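Local atomic coordinates of flagellar protein FliT (Bordetella bronchiseptica, PDB entry 3H3M), a protein that probably acts as a flagellar export chaperone of the FliT family, folded as a bundle of helices. Residues Q25-A28 and N29-R33. Residues are numbered along the deposited sequence; the frame is centred on the assembly and turned at random.
Sequences QDIA and NLTSR
Thr31 and Ile27, one turn apart on helix 20-39, meet on the packed side of the helix, where Thr31 CG2 lies 3.9 Å from Ile27 CG2. With chi1 at 57°, the Thr31 hydroxyl sits between its own backbone N and carbonyl carbon, which turns OG1 back over the preceding turn. There Thr31 OG1 lies 2.9 Å from both Ile27 O and Ala28 O, and its single proton cannot be assigned to one of them. Ile27 O is already used by the backbone, at 2.8 Å from Thr31 N. Ile27 and Ala28 press on Ile84 of helix 72-105, while Leu30 and Thr31 touch Tyr53 of helix 43-63, so this face belongs to the interior of the helical bundle.

Ala28 O takes two hydrogen bonds from Ser32, from N and from OG, and these donors arrive from opposite faces of the carbonyl plane. Ser32 OG stands 3.2 Å from Ala28 O, slightly farther than Ser32 N. Asn87 ND2 also hydrogen-bonds to Ser32 OG and Thr31 OG1, linking both hydroxyls to helix 72-105.

The outward side is looser: Asn29 and Arg33 are exposed, whereas Ile27, Ala28, Leu30 and Thr31 are buried. Gln25, bent at chi2, brings NE2 to 3.0 Å from Asn29 OD1, but the N-H...O line is well bent and the donor stands 39° out of the carbonyl plane. The two amide planes nevertheless differ by only 26°. Nearby, the Arg33 guanidinium folds back over Leu30, with Leu30 CA under one face, offset toward the rim, and Asn29 CB at its edge; Arg33 NH1 makes a long, weak ion pair with Glu52 OE1 of helix 43-63. Such chemistry implies that hydroxyls returned to helix carbonyls and shared with Asn87 satisfy polar groups beside the apolar core, whereas the outer amide pair adds a bent, probably weaker link between successive turns.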
loop_
_atom_site.group_PDB
_atom_site.type_symbol
_atom_site.label_atom_id
_atom_site.label_comp_id
_atom_site.label_asym_id
_atom_site.label_seq_id
_atom_site.Cartn_x
_atom_site.Cartn_y
_atom_site.Cartn_z
ATOM N N GLN A 25 12.921 4.415 -2.648
ATOM C CA GLN A 25 13.705 3.691 -1.654
ATOM C C GLN A 25 13.196 4.049 -0.259
ATOM O O GLN A 25 12.906 3.176 0.534
ATOM C CB GLN A 25 15.194 4.020 -1.825
ATOM C CG GLN A 25 16.083 3.344 -0.819
ATOM C CD GLN A 25 16.158 1.875 -1.047
ATOM O OE1 GLN A 25 16.763 1.443 -2.028
ATOM N NE2 GLN A 25 15.558 1.081 -0.148
ATOM N N ASP A 26 13.049 5.341 0.006
ATOM C CA ASP A 26 12.583 5.819 1.302
ATOM C C ASP A 26 11.226 5.304 1.673
ATOM O O ASP A 26 10.980 5.076 2.854
ATOM C CB ASP A 26 12.573 7.356 1.367
ATOM C CG ASP A 26 13.966 7.953 1.271
ATOM O OD1 ASP A 26 14.903 7.404 1.892
ATOM O OD2 ASP A 26 14.141 8.954 0.548
ATOM N N ILE A 27 10.333 5.179 0.687
ATOM C CA ILE A 27 8.976 4.631 0.911
ATOM C C ILE A 27 9.018 3.129 1.187
ATOM O O ILE A 27 8.279 2.623 2.052
ATOM C CB ILE A 27 7.975 4.901 -0.282
ATOM C CG1 ILE A 27 7.658 6.404 -0.422
ATOM C CG2 ILE A 27 6.649 4.088 -0.084
ATOM C CD1 ILE A 27 6.989 6.806 -1.729
ATOM N N ALA A 28 9.868 2.424 0.456
ATOM C CA ALA A 28 10.141 1.052 0.755
ATOM C C ALA A 28 10.699 0.940 2.178
ATOM O O ALA A 28 10.281 0.088 2.951
ATOM C CB ALA A 28 11.098 0.453 -0.281
ATOM N N ASN A 29 11.606 1.823 2.574
ATOM C CA ASN A 29 12.196 1.663 3.915
ATOM C C ASN A 29 11.136 1.908 4.971
ATOM O O ASN A 29 11.006 1.139 5.941
ATOM C CB ASN A 29 13.444 2.557 4.115
ATOM C CG ASN A 29 14.615 2.143 3.196
ATOM O OD1 ASN A 29 14.699 0.975 2.762
ATOM N ND2 ASN A 29 15.512 3.105 2.888
ATOM N N LEU A 30 10.348 2.951 4.737
ATOM C CA LEU A 30 9.284 3.317 5.633
ATOM C C LEU A 30 8.234 2.220 5.750
ATOM O O LEU A 30 7.821 1.892 6.837
ATOM C CB LEU A 30 8.635 4.604 5.167
ATOM C CG LEU A 30 7.526 5.050 6.093
ATOM C CD1 LEU A 30 7.991 5.255 7.524
ATOM C CD2 LEU A 30 6.918 6.299 5.528
ATOM N N THR A 31 7.838 1.635 4.620
ATOM C CA THR A 31 6.836 0.557 4.618
ATOM C C THR A 31 7.358 -0.697 5.320
ATOM O O THR A 31 6.571 -1.442 5.902
ATOM C CB THR A 31 6.308 0.252 3.188
ATOM O OG1 THR A 31 7.405 -0.080 2.332
ATOM C CG2 THR A 31 5.576 1.445 2.633
ATOM N N SER A 32 8.684 -0.893 5.302
ATOM C CA SER A 32 9.316 -1.985 6.044
ATOM C C SER A 32 9.271 -1.713 7.568
ATOM O O SER A 32 9.037 -2.626 8.378
ATOM C CB SER A 32 10.760 -2.219 5.561
ATOM O OG SER A 32 10.818 -2.753 4.228
ATOM N N ARG A 33 9.490 -0.464 7.964
ATOM C CA ARG A 33 9.263 -0.069 9.361
ATOM C C ARG A 33 7.798 -0.279 9.729
ATOM O O ARG A 33 7.491 -0.779 10.822
ATOM C CB ARG A 33 9.680 1.395 9.600
ATOM C CG ARG A 33 11.163 1.553 9.981
ATOM C CD ARG A 33 11.579 2.991 10.048
ATOM N NE ARG A 33 11.973 3.435 8.715
ATOM C CZ ARG A 33 11.896 4.685 8.233
ATOM N NH1 ARG A 33 11.433 5.703 8.987
ATOM N NH2 ARG A 33 12.293 4.913 6.960
#